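Local coordinates for endo-beta-1,4-glucanase (cellulase B) (PDB 4V2X), which probably hydrolyses beta-1,4-linked glucans such as cellulose, its family 5 catalytic module being joined to an Ig-like module and a CBM46 carbohydrate-binding module, at residues Gln334-His346 with Asp373-Arg387. Numbering follows the deposited sequence.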
loop_
_atom_site.group_PDB
_atom_site.type_symbol
_atom_site.label_atom_id
_atom_site.label_comp_id
_atom_site.label_asym_id
_atom_site.label_seq_id
_atom_site.Cartn_x
_atom_site.Cartn_y
_atom_site.Cartn_z
ATOM N N GLN A 334 21.056 36.653 -11.498
ATOM C CA GLN A 334 21.349 35.996 -12.778
ATOM C C GLN A 334 22.483 34.964 -12.731
ATOM O O GLN A 334 22.335 33.864 -13.265
ATOM C CB GLN A 334 21.648 37.049 -13.848
ATOM C CG GLN A 334 21.891 36.493 -15.242
ATOM C CD GLN A 334 20.662 35.877 -15.886
ATOM O OE1 GLN A 334 19.588 35.807 -15.286
ATOM N NE2 GLN A 334 20.823 35.420 -17.125
ATOM N N GLY A 335 23.613 35.316 -12.121
ATOM C CA GLY A 335 24.728 34.383 -12.002
ATOM C C GLY A 335 24.363 33.148 -11.203
ATOM O O GLY A 335 24.723 32.023 -11.557
ATOM N N GLU A 336 23.618 33.363 -10.127
ATOM C CA GLU A 336 23.208 32.260 -9.255
ATOM C C GLU A 336 22.197 31.362 -9.974
ATOM O O GLU A 336 22.212 30.144 -9.821
ATOM C CB GLU A 336 22.659 32.818 -7.938
ATOM C CG GLU A 336 23.645 33.742 -7.225
ATOM C CD GLU A 336 24.982 33.074 -6.916
ATOM O OE1 GLU A 336 24.981 31.961 -6.346
ATOM O OE2 GLU A 336 26.040 33.663 -7.234
ATOM N N LYS A 337 21.332 31.978 -10.771
ATOM C CA LYS A 337 20.381 31.257 -11.608
ATOM C C LYS A 337 21.120 30.345 -12.577
ATOM O O LYS A 337 20.778 29.170 -12.729
ATOM C CB LYS A 337 19.525 32.264 -12.384
ATOM C CG LYS A 337 18.497 31.656 -13.315
ATOM C CD LYS A 337 18.008 32.659 -14.348
ATOM C CE LYS A 337 17.383 33.886 -13.704
ATOM N NZ LYS A 337 16.948 34.854 -14.747
ATOM N N LEU A 338 22.149 30.886 -13.224
ATOM C CA LEU A 338 22.918 30.120 -14.197
ATOM C C LEU A 338 23.609 28.945 -13.534
ATOM O O LEU A 338 23.611 27.842 -14.077
ATOM C CB LEU A 338 23.951 31.006 -14.892
ATOM C CG LEU A 338 23.394 32.128 -15.764
ATOM C CD1 LEU A 338 24.536 32.993 -16.264
ATOM C CD2 LEU A 338 22.573 31.590 -16.918
ATOM N N LYS A 339 24.170 29.161 -12.348
ATOM C CA LYS A 339 24.870 28.082 -11.649
ATOM C C LYS A 339 23.909 26.983 -11.205
ATOM O O LYS A 339 24.264 25.814 -11.263
ATOM C CB LYS A 339 25.685 28.614 -10.472
ATOM C CG LYS A 339 26.898 29.410 -10.927
ATOM C CD LYS A 339 27.714 29.959 -9.779
ATOM C CE LYS A 339 27.041 31.150 -9.127
ATOM N NZ LYS A 339 27.927 31.810 -8.136
ATOM N N PHE A 340 22.695 27.355 -10.791
ATOM C CA PHE A 340 21.655 26.366 -10.480
ATOM C C PHE A 340 21.403 25.444 -11.670
ATOM O O PHE A 340 21.424 24.207 -11.522
ATOM C CB PHE A 340 20.337 27.039 -10.056
ATOM C CG PHE A 340 19.189 26.068 -9.883
ATOM C CD1 PHE A 340 19.013 25.379 -8.691
ATOM C CD2 PHE A 340 18.302 25.826 -10.920
ATOM C CE1 PHE A 340 17.983 24.466 -8.546
ATOM C CE2 PHE A 340 17.267 24.918 -10.780
ATOM C CZ PHE A 340 17.102 24.245 -9.582
ATOM N N PHE A 341 21.155 26.023 -12.845
ATOM C CA PHE A 341 20.866 25.210 -14.018
ATOM C C PHE A 341 22.056 24.355 -14.451
ATOM O O PHE A 341 21.887 23.189 -14.784
ATOM C CB PHE A 341 20.332 26.062 -15.175
ATOM C CG PHE A 341 18.880 26.432 -15.022
ATOM C CD1 PHE A 341 18.499 27.535 -14.275
ATOM C CD2 PHE A 341 17.892 25.669 -15.628
ATOM C CE1 PHE A 341 17.165 27.871 -14.129
ATOM C CE2 PHE A 341 16.553 25.999 -15.489
ATOM C CZ PHE A 341 16.186 27.096 -14.727
ATOM N N GLU A 342 23.254 24.923 -14.421
ATOM C CA GLU A 342 24.466 24.172 -14.760
ATOM C C GLU A 342 24.613 22.949 -13.849
ATOM O O GLU A 342 24.844 21.827 -14.317
ATOM C CB GLU A 342 25.691 25.079 -14.653
ATOM C CG GLU A 342 26.959 24.533 -15.306
ATOM C CD GLU A 342 27.683 23.486 -14.479
ATOM O OE1 GLU A 342 27.677 23.564 -13.222
ATOM O OE2 GLU A 342 28.297 22.585 -15.100
ATOM N N PHE A 343 24.457 23.172 -12.551
ATOM C CA PHE A 343 24.666 22.124 -11.547
ATOM C C PHE A 343 23.576 21.067 -11.641
ATOM O O PHE A 343 23.861 19.868 -11.655
ATOM C CB PHE A 343 24.697 22.768 -10.158
ATOM C CG PHE A 343 25.008 21.822 -9.034
ATOM C CD1 PHE A 343 23.997 21.106 -8.407
ATOM C CD2 PHE A 343 26.305 21.705 -8.553
ATOM C CE1 PHE A 343 24.279 20.257 -7.346
ATOM C CE2 PHE A 343 26.588 20.865 -7.491
ATOM C CZ PHE A 343 25.577 20.137 -6.895
ATOM N N LEU A 344 22.325 21.512 -11.731
ATOM C CA LEU A 344 21.206 20.588 -11.839
ATOM C C LEU A 344 21.368 19.677 -13.054
ATOM O O LEU A 344 21.298 18.443 -12.940
ATOM C CB LEU A 344 19.888 21.348 -11.942
ATOM C CG LEU A 344 18.651 20.475 -12.151
ATOM C CD1 LEU A 344 18.470 19.463 -11.020
ATOM C CD2 LEU A 344 17.412 21.334 -12.316
ATOM N N ILE A 345 21.592 20.280 -14.219
ATOM C CA ILE A 345 21.622 19.497 -15.452
ATOM C C ILE A 345 22.813 18.543 -15.461
ATOM O O ILE A 345 22.690 17.414 -15.933
ATOM C CB ILE A 345 21.557 20.388 -16.715
ATOM C CG1 ILE A 345 20.185 21.066 -16.777
ATOM C CG2 ILE A 345 21.794 19.560 -17.975
ATOM C CD1 ILE A 345 20.089 22.206 -17.774
ATOM N N HIS A 346 23.945 18.964 -14.901
ATOM C CA HIS A 346 25.078 18.056 -14.770
ATOM C C HIS A 346 24.667 16.829 -13.969
ATOM O O HIS A 346 24.939 15.691 -14.364
ATOM C CB HIS A 346 26.262 18.736 -14.086
ATOM C CG HIS A 346 27.297 17.776 -13.588
ATOM N ND1 HIS A 346 28.027 16.969 -14.435
ATOM C CD2 HIS A 346 27.712 17.480 -12.334
ATOM C CE1 HIS A 346 28.847 16.218 -13.723
ATOM N NE2 HIS A 346 28.679 16.511 -12.448
ATOM N N ASP A 373 15.992 35.211 -22.487
ATOM C CA ASP A 373 17.285 35.218 -21.794
ATOM C C ASP A 373 18.232 34.257 -22.504
ATOM O O ASP A 373 18.282 33.059 -22.205
ATOM C CB ASP A 373 17.103 34.825 -20.326
ATOM C CG ASP A 373 18.397 34.924 -19.522
ATOM O OD1 ASP A 373 19.474 35.101 -20.130
ATOM O OD2 ASP A 373 18.340 34.837 -18.273
ATOM N N GLN A 374 18.992 34.804 -23.446
ATOM C CA GLN A 374 19.910 33.994 -24.243
ATOM C C GLN A 374 20.996 33.377 -23.373
ATOM O O GLN A 374 21.460 32.282 -23.656
ATOM C CB GLN A 374 20.561 34.825 -25.343
ATOM C CG GLN A 374 21.313 33.988 -26.369
ATOM C CD GLN A 374 20.400 33.067 -27.151
ATOM O OE1 GLN A 374 19.346 33.483 -27.622
ATOM N NE2 GLN A 374 20.800 31.811 -27.303
ATOM N N GLU A 375 21.406 34.089 -22.326
ATOM C CA GLU A 375 22.428 33.590 -21.412
ATOM C C GLU A 375 21.952 32.313 -20.720
ATOM O O GLU A 375 22.696 31.336 -20.605
ATOM C CB GLU A 375 22.771 34.667 -20.391
ATOM C CG GLU A 375 24.068 34.456 -19.640
ATOM C CD GLU A 375 24.372 35.600 -18.692
ATOM O OE1 GLU A 375 23.417 36.244 -18.221
ATOM O OE2 GLU A 375 25.572 35.838 -18.407
ATOM N N LEU A 376 20.699 32.303 -20.287
ATOM C CA LEU A 376 20.143 31.113 -19.657
ATOM C C LEU A 376 20.077 29.967 -20.652
ATOM O O LEU A 376 20.466 28.839 -20.326
ATOM C CB LEU A 376 18.757 31.387 -19.077
ATOM C CG LEU A 376 18.064 30.182 -18.434
ATOM C CD1 LEU A 376 18.875 29.648 -17.257
ATOM C CD2 LEU A 376 16.656 30.577 -18.011
ATOM N N PHE A 377 19.572 30.231 -21.857
ATOM C CA PHE A 377 19.507 29.173 -22.845
ATOM C C PHE A 377 20.888 28.629 -23.185
ATOM O O PHE A 377 21.069 27.414 -23.260
ATOM C CB PHE A 377 18.805 29.578 -24.133
ATOM C CG PHE A 377 18.765 28.464 -25.125
ATOM C CD1 PHE A 377 17.953 27.357 -24.891
ATOM C CD2 PHE A 377 19.601 28.457 -26.231
ATOM C CE1 PHE A 377 17.949 26.289 -25.764
ATOM C CE2 PHE A 377 19.596 27.391 -27.112
ATOM C CZ PHE A 377 18.767 26.308 -26.880
ATOM N N ASP A 378 21.857 29.521 -23.399
ATOM C CA ASP A 378 23.216 29.106 -23.727
ATOM C C ASP A 378 23.784 28.190 -22.643
ATOM O O ASP A 378 24.477 27.227 -22.951
ATOM C CB ASP A 378 24.139 30.316 -23.922
ATOM C CG ASP A 378 23.891 31.047 -25.243
ATOM O OD1 ASP A 378 23.107 30.566 -26.087
ATOM O OD2 ASP A 378 24.502 32.113 -25.428
ATOM N N MET A 379 23.469 28.482 -21.388
ATOM C CA MET A 379 23.941 27.662 -20.279
ATOM C C MET A 379 23.259 26.300 -20.317
ATOM O O MET A 379 23.914 25.276 -20.141
ATOM C CB MET A 379 23.697 28.350 -18.941
ATOM C CG MET A 379 24.187 27.548 -17.739
ATOM S SD MET A 379 25.944 27.126 -17.810
ATOM C CE MET A 379 26.651 28.515 -16.925
ATOM N N MET A 380 21.954 26.283 -20.560
ATOM C CA MET A 380 21.238 25.008 -20.643
ATOM C C MET A 380 21.766 24.164 -21.797
ATOM O O MET A 380 22.046 22.976 -21.618
ATOM C CB MET A 380 19.735 25.222 -20.771
ATOM C CG MET A 380 19.107 25.730 -19.494
ATOM S SD MET A 380 17.304 25.657 -19.512
ATOM C CE MET A 380 16.916 26.735 -20.883
ATOM N N ARG A 381 21.903 24.785 -22.972
ATOM C CA ARG A 381 22.383 24.092 -24.162
ATOM C C ARG A 381 23.789 23.531 -23.952
ATOM O O ARG A 381 24.070 22.412 -24.374
ATOM C CB ARG A 381 22.361 25.020 -25.389
ATOM C CG ARG A 381 22.946 24.382 -26.642
ATOM C CD ARG A 381 22.963 25.332 -27.827
ATOM N NE ARG A 381 23.772 24.775 -28.914
ATOM C CZ ARG A 381 24.193 25.449 -29.985
ATOM N NH1 ARG A 381 23.889 26.735 -30.145
ATOM N NH2 ARG A 381 24.929 24.831 -30.902
ATOM N N ALA A 382 24.674 24.301 -23.317
ATOM C CA ALA A 382 26.013 23.813 -22.991
ATOM C C ALA A 382 25.917 22.618 -22.047
ATOM O O ALA A 382 26.634 21.629 -22.196
ATOM C CB ALA A 382 26.848 24.913 -22.354
ATOM N N SER A 383 25.011 22.719 -21.080
ATOM C CA SER A 383 24.865 21.694 -20.063
ATOM C C SER A 383 24.363 20.370 -20.627
ATOM O O SER A 383 24.642 19.317 -20.049
ATOM C CB SER A 383 23.955 22.194 -18.934
ATOM O OG SER A 383 24.519 23.346 -18.317
ATOM N N TRP A 384 23.649 20.403 -21.753
ATOM C CA TRP A 384 23.245 19.163 -22.412
ATOM C C TRP A 384 24.453 18.323 -22.817
ATOM O O TRP A 384 24.363 17.101 -22.887
ATOM C CB TRP A 384 22.401 19.422 -23.666
ATOM C CG TRP A 384 21.183 20.242 -23.468
ATOM C CD1 TRP A 384 20.512 20.475 -22.300
ATOM C CD2 TRP A 384 20.468 20.933 -24.489
ATOM N NE1 TRP A 384 19.436 21.294 -22.531
ATOM C CE2 TRP A 384 19.384 21.585 -23.870
ATOM C CE3 TRP A 384 20.642 21.066 -25.872
ATOM C CZ2 TRP A 384 18.471 22.360 -24.589
ATOM C CZ3 TRP A 384 19.737 21.837 -26.583
ATOM C CH2 TRP A 384 18.666 22.471 -25.939
ATOM N N GLU A 385 25.570 18.988 -23.091
ATOM C CA GLU A 385 26.788 18.329 -23.542
ATOM C C GLU A 385 27.827 18.127 -22.440
ATOM O O GLU A 385 28.604 17.186 -22.495
ATOM C CB GLU A 385 27.419 19.140 -24.675
ATOM C CG GLU A 385 26.482 19.415 -25.843
ATOM C CD GLU A 385 25.852 18.160 -26.413
ATOM O OE1 GLU A 385 26.510 17.096 -26.404
ATOM O OE2 GLU A 385 24.696 18.238 -26.880
ATOM N N GLY A 386 27.876 19.018 -21.457
ATOM C CA GLY A 386 28.912 18.912 -20.440
ATOM C C GLY A 386 28.950 20.137 -19.561
ATOM O O GLY A 386 28.134 21.040 -19.716
ATOM N N ARG A 387 29.900 20.169 -18.639
ATOM C CA ARG A 387 29.924 21.214 -17.626
ATOM C C ARG A 387 30.506 22.510 -18.149
ATOM O O ARG A 387 31.386 22.518 -19.013
ATOM C CB ARG A 387 30.705 20.771 -16.395
ATOM C CG ARG A 387 30.121 19.531 -15.730
ATOM C CD ARG A 387 30.407 19.524 -14.238
ATOM N NE ARG A 387 29.639 20.539 -13.517
ATOM C CZ ARG A 387 29.583 20.647 -12.191
ATOM N NH1 ARG A 387 30.263 19.811 -11.405
ATOM N NH2 ARG A 387 28.846 21.598 -11.634
HETATM O O HOH W 1 15.984 33.937 -17.159
#
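Arg387, just beyond helix 374-385, reaches back and grips Glu342 side-on: NE donates to OE2 at 2.9 Å, and NH2 to OE1 of the same carboxylate at 2.8 Å. Both bonds are nearly straight and use syn lone pairs, the two flat groups lying only 4° from coplanar. A bend at chi3 (71°) folds the arginine over His346, where CD sits above the ring centre and the guanidinium stacks flat, planes at 7°. Glu342 OE2 also accepts from Ser388 N, tying the carboxylate to the chain leaving the helix. At the N-terminal ends the linkage is an amide: Gln334 NE2 sends one N-H to the syn side of Asp373 OD2 (2.8 Å) and the other to the anti side of Glu375 OE1, tilted out of the carboxylate plane (2.9 Å). Lys337 NZ donates to Gln334 OE1, which helps fix the amide's rotation, and reaches Asp373 OD2 through a water and, more weakly, as a long salt bridge; Asp373 OD1 meanwhile caps its helix by accepting from Leu376 N. Between these polar ends, Leu376 CD1 lies over one face of Phe341, 4.0 Å from the ring centroid, while Phe340 covers the opposite face. Met380 SD approaches that ring obliquely as a Met-aromatic contact, and Ile345 CG2 packs on Ser383 CB at 3.5 Å. The helices run nearly parallel, against the outside of the (beta/alpha)8 barrel, with Leu357 of strand 354-357 beneath Phe341 and Met380. With Arg387 replaced by an alanine, Glu342 would probably lose its charge partner and one face of the His346 ring its cover. The chemistry implies an apolar seam fastened at one end by the tight Glu342-Arg387 pair and at the other by an amide that, with the more distant Lys337 charge, probably eases the closeness of two carboxylates.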